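Local coordinates for protein LysR family transcriptional regulator (Vibrio vulnificus, PDB 5B7H) that probably acts as an OxyR-type transcription factor of the LysR family that responds to hydrogen peroxide; this chain is its regulatory domain, lacking the DNA-binding part, at residues Asp67-Glu81 with Arg192-Arg204. The protein carries 1 engineered substitution. Numbering follows the deposited sequence. Where two conformers were deposited one is given.
Sequences DVLILALPVEIDGME and RDIGLVWRPSSSR. With SO4 (sulfate ion), chain D.
Glu81 covers one face of the Trp198 indole: its CG sits 3.2 Å above the ring plane, shifted toward the rim, CB makes a CH-pi contact with the five-membered ring, and the carboxylate runs almost parallel to the indole, 9° between planes. CG anti to the backbone N (chi1 175°) carries the chain over the indole, which it crosses obliquely, and a bend at chi2 leads OE1 to Pro200 CA. Leu196 CB meets the indole edge in plane, and Phe208 of helix 205-217 meets the ring with its plane inclined. The Arg199 guanidinium has water 1 over its centre on one face and the sulfate, probably from the crystallisation liquor, at its edge, where NH2 donates to O2 over 3.0 Å, nearly straight at 170°. Arg199 NH1 donates to the backbone carbonyls of Leu61 and Leu66.

Strand 192-198, the end of the long strand 180-198, runs antiparallel between 68-73 and the strand that Glu81 begins, inside the mixed sheet of the periplasmic-binding-protein-like fold of LysR regulatory domains. Val197 is the hub of the apolar face under the 74-80 loop: CG1 packs 3.6 Å from Met80 CB, while CG2 meets Leu71 CD1 and, tip to tip, Ile77 CD1. On the other face Ile70 CG1 lies alongside Leu196 CD1 at 3.9 Å. Asp67 OD2 takes the Lys19 backbone N and forms a long salt bridge, 3.9 Å, to Arg204 NH1, which also donates to Gln17 O.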
# COMPACT_ATOMS: atom_id res chain seq x y z
N ASP A 67 4.94 20.79 -1.40
CA ASP A 67 6.14 21.54 -1.02
C ASP A 67 7.42 20.74 -1.21
O ASP A 67 8.44 21.31 -1.54
CB ASP A 67 6.10 21.91 0.48
CG ASP A 67 5.00 22.89 0.80
OD1 ASP A 67 5.06 24.00 0.22
OD2 ASP A 67 4.09 22.58 1.60
N VAL A 68 7.41 19.43 -0.96
CA VAL A 68 8.63 18.65 -0.97
C VAL A 68 8.24 17.20 -1.20
O VAL A 68 7.13 16.78 -0.86
CB VAL A 68 9.41 18.84 0.37
CG1 VAL A 68 8.56 18.34 1.58
CG2 VAL A 68 10.79 18.20 0.37
N LEU A 69 9.15 16.45 -1.79
CA LEU A 69 8.95 15.03 -2.08
C LEU A 69 10.05 14.24 -1.40
O LEU A 69 11.18 14.70 -1.26
CB LEU A 69 9.06 14.72 -3.59
CG LEU A 69 8.26 15.66 -4.53
CD1 LEU A 69 8.55 15.29 -6.00
CD2 LEU A 69 6.76 15.57 -4.17
N ILE A 70 9.71 13.01 -1.03
CA ILE A 70 10.68 11.98 -0.69
C ILE A 70 10.60 10.95 -1.81
O ILE A 70 9.54 10.31 -2.00
CB ILE A 70 10.45 11.37 0.71
CG1 ILE A 70 10.59 12.45 1.79
CG2 ILE A 70 11.41 10.20 0.89
CD1 ILE A 70 10.26 11.95 3.29
N LEU A 71 11.69 10.84 -2.55
CA LEU A 71 11.76 9.98 -3.73
C LEU A 71 12.90 9.00 -3.57
O LEU A 71 13.83 9.19 -2.77
CB LEU A 71 12.06 10.82 -5.00
CG LEU A 71 11.03 11.89 -5.44
CD1 LEU A 71 11.40 12.48 -6.77
CD2 LEU A 71 9.65 11.25 -5.55
N ALA A 72 12.83 7.93 -4.36
CA ALA A 72 14.02 7.12 -4.66
C ALA A 72 14.77 7.75 -5.85
O ALA A 72 14.16 8.13 -6.85
CB ALA A 72 13.62 5.67 -4.96
N LEU A 73 16.09 7.90 -5.69
CA LEU A 73 16.92 8.52 -6.71
C LEU A 73 17.93 7.50 -7.23
O LEU A 73 18.29 6.55 -6.53
CB LEU A 73 17.64 9.74 -6.11
CG LEU A 73 16.72 10.88 -5.64
CD1 LEU A 73 17.67 12.00 -5.11
CD2 LEU A 73 15.79 11.45 -6.71
N PRO A 74 18.42 7.66 -8.47
CA PRO A 74 18.15 8.76 -9.38
C PRO A 74 16.91 8.55 -10.20
O PRO A 74 16.57 7.41 -10.66
CB PRO A 74 19.38 8.75 -10.30
CG PRO A 74 19.75 7.28 -10.38
CD PRO A 74 19.42 6.70 -9.01
N VAL A 75 16.22 9.67 -10.42
CA VAL A 75 15.14 9.78 -11.41
C VAL A 75 15.32 11.16 -12.04
O VAL A 75 16.07 11.99 -11.54
CB VAL A 75 13.74 9.59 -10.82
CG1 VAL A 75 13.54 8.16 -10.31
CG2 VAL A 75 13.48 10.54 -9.65
N GLU A 76 14.72 11.37 -13.20
CA GLU A 76 14.90 12.66 -13.87
C GLU A 76 14.17 13.75 -13.08
O GLU A 76 12.95 13.70 -12.92
CB GLU A 76 14.38 12.62 -15.30
CG GLU A 76 15.42 12.73 -16.39
CD GLU A 76 16.34 13.96 -16.28
OE1 GLU A 76 15.98 14.99 -15.66
OE2 GLU A 76 17.43 13.90 -16.86
N ILE A 77 14.93 14.71 -12.57
CA ILE A 77 14.45 15.84 -11.76
C ILE A 77 15.10 17.15 -12.19
O ILE A 77 15.40 18.02 -11.35
CB ILE A 77 14.64 15.60 -10.24
CG1 ILE A 77 16.08 15.28 -9.94
CG2 ILE A 77 13.70 14.51 -9.72
CD1 ILE A 77 16.34 15.13 -8.40
N ASP A 78 15.30 17.33 -13.50
CA ASP A 78 15.88 18.58 -13.98
C ASP A 78 15.13 19.77 -13.40
O ASP A 78 13.89 19.82 -13.41
CB ASP A 78 15.82 18.62 -15.52
CG ASP A 78 16.49 19.88 -16.13
OD1 ASP A 78 17.58 19.75 -16.72
OD2 ASP A 78 15.91 21.00 -16.06
N GLY A 79 15.89 20.76 -12.97
CA GLY A 79 15.34 22.02 -12.52
C GLY A 79 14.94 22.03 -11.05
O GLY A 79 14.65 23.11 -10.52
N MET A 80 14.87 20.88 -10.40
CA MET A 80 14.56 20.84 -8.97
C MET A 80 15.84 20.80 -8.14
O MET A 80 16.95 20.58 -8.64
CB MET A 80 13.71 19.62 -8.61
CG MET A 80 12.42 19.44 -9.42
SD MET A 80 11.23 20.85 -9.05
CE MET A 80 11.48 21.80 -10.52
N GLU A 81 15.69 21.05 -6.86
CA GLU A 81 16.82 20.92 -5.96
C GLU A 81 16.61 19.61 -5.21
O GLU A 81 15.48 19.22 -4.92
CB GLU A 81 16.73 22.14 -5.07
CG GLU A 81 17.63 22.28 -4.01
CD GLU A 81 18.14 23.68 -4.11
OE1 GLU A 81 17.50 24.51 -4.80
OE2 GLU A 81 19.19 23.95 -3.53
N ARG A 192 19.23 1.53 -3.14
CA ARG A 192 18.71 2.73 -3.80
C ARG A 192 18.98 3.93 -2.89
O ARG A 192 18.91 3.82 -1.66
CB ARG A 192 17.20 2.65 -4.17
CG ARG A 192 16.32 2.38 -2.95
CD ARG A 192 14.87 2.31 -3.38
NE ARG A 192 14.07 2.04 -2.20
CZ ARG A 192 12.73 2.10 -2.17
NH1 ARG A 192 12.04 2.43 -3.25
NH2 ARG A 192 12.09 1.85 -1.04
N ASP A 193 19.32 5.06 -3.47
CA ASP A 193 19.39 6.32 -2.73
C ASP A 193 17.98 6.83 -2.44
O ASP A 193 17.05 6.66 -3.24
CB ASP A 193 20.10 7.39 -3.55
CG ASP A 193 21.60 7.28 -3.53
OD1 ASP A 193 22.22 6.75 -2.56
OD2 ASP A 193 22.22 7.78 -4.52
N ILE A 194 17.81 7.44 -1.28
CA ILE A 194 16.58 8.10 -0.92
C ILE A 194 16.91 9.59 -0.82
O ILE A 194 17.93 9.97 -0.22
CB ILE A 194 16.10 7.59 0.46
CG1 ILE A 194 15.99 6.05 0.46
CG2 ILE A 194 14.76 8.29 0.86
CD1 ILE A 194 15.04 5.52 -0.52
N GLY A 195 16.03 10.43 -1.35
CA GLY A 195 16.32 11.84 -1.26
C GLY A 195 15.08 12.70 -1.12
O GLY A 195 13.96 12.24 -1.34
N LEU A 196 15.31 13.95 -0.75
CA LEU A 196 14.28 14.97 -0.70
C LEU A 196 14.44 15.85 -1.94
O LEU A 196 15.56 16.15 -2.36
CB LEU A 196 14.35 15.87 0.54
CG LEU A 196 13.57 15.27 1.75
CD1 LEU A 196 14.21 13.92 2.24
CD2 LEU A 196 13.49 16.35 2.88
N VAL A 197 13.32 16.31 -2.49
CA VAL A 197 13.32 17.10 -3.72
C VAL A 197 12.35 18.26 -3.55
O VAL A 197 11.21 18.06 -3.11
CB VAL A 197 12.87 16.25 -4.92
CG1 VAL A 197 12.91 17.06 -6.25
CG2 VAL A 197 13.82 15.03 -5.07
N TRP A 198 12.74 19.47 -3.99
CA TRP A 198 11.90 20.65 -3.80
C TRP A 198 12.21 21.68 -4.88
O TRP A 198 13.14 21.52 -5.66
CB TRP A 198 12.04 21.29 -2.42
CG TRP A 198 13.41 21.81 -2.07
CD1 TRP A 198 13.87 23.10 -2.24
CD2 TRP A 198 14.45 21.08 -1.40
NE1 TRP A 198 15.16 23.22 -1.70
CE2 TRP A 198 15.53 21.99 -1.20
CE3 TRP A 198 14.59 19.76 -0.98
CZ2 TRP A 198 16.75 21.59 -0.58
CZ3 TRP A 198 15.81 19.37 -0.34
CH2 TRP A 198 16.86 20.31 -0.15
N ARG A 199 11.44 22.78 -4.90
CA ARG A 199 11.64 23.81 -5.94
C ARG A 199 12.73 24.77 -5.52
O ARG A 199 12.73 25.25 -4.38
CB ARG A 199 10.38 24.61 -6.13
CG ARG A 199 9.21 23.77 -6.67
CD ARG A 199 8.00 24.64 -7.00
NE ARG A 199 7.47 25.33 -5.83
CZ ARG A 199 6.71 24.73 -4.90
NH1 ARG A 199 6.38 23.43 -5.03
NH2 ARG A 199 6.32 25.43 -3.84
N PRO A 200 13.65 25.12 -6.42
CA PRO A 200 14.69 26.11 -6.05
C PRO A 200 14.13 27.44 -5.62
O PRO A 200 14.79 28.16 -4.85
CB PRO A 200 15.46 26.32 -7.37
CG PRO A 200 15.18 25.12 -8.22
CD PRO A 200 13.82 24.55 -7.78
N SER A 201 12.95 27.81 -6.12
CA SER A 201 12.34 29.09 -5.72
C SER A 201 11.64 29.06 -4.38
O SER A 201 11.12 30.09 -3.95
CB SER A 201 11.36 29.63 -6.80
OG SER A 201 10.29 28.71 -7.04
N SER A 202 11.57 27.90 -3.73
CA SER A 202 10.84 27.82 -2.48
C SER A 202 11.46 28.72 -1.42
O SER A 202 12.68 28.90 -1.36
CB SER A 202 10.95 26.40 -1.97
OG SER A 202 10.35 26.29 -0.68
N SER A 203 10.61 29.28 -0.57
CA SER A 203 11.09 30.04 0.58
C SER A 203 11.20 29.18 1.83
O SER A 203 11.33 29.73 2.93
CB SER A 203 10.15 31.21 0.87
OG SER A 203 8.89 30.70 1.27
N ARG A 204 11.12 27.86 1.70
CA ARG A 204 11.11 26.96 2.85
C ARG A 204 12.34 26.05 2.91
O ARG A 204 12.30 25.01 3.55
CB ARG A 204 9.81 26.18 2.88
CG ARG A 204 8.65 27.14 2.66
CD ARG A 204 7.35 26.51 3.04
NE ARG A 204 7.35 26.13 4.45
CZ ARG A 204 6.34 25.48 5.04
NH1 ARG A 204 5.27 25.16 4.32
NH2 ARG A 204 6.41 25.16 6.33
S SO4 D . 6.68 28.65 -1.83
O1 SO4 D . 7.83 29.26 -1.16
O2 SO4 D . 7.05 28.28 -3.21
O3 SO4 D . 5.53 29.55 -1.80
O4 SO4 D . 6.30 27.48 -1.05
O HOH W 1 9.25 23.46 -3.08
O HOH W 2 4.19 24.52 -2.30
O HOH W 3 7.64 25.40 -0.82
O HOH W 4 19.91 4.58 -6.30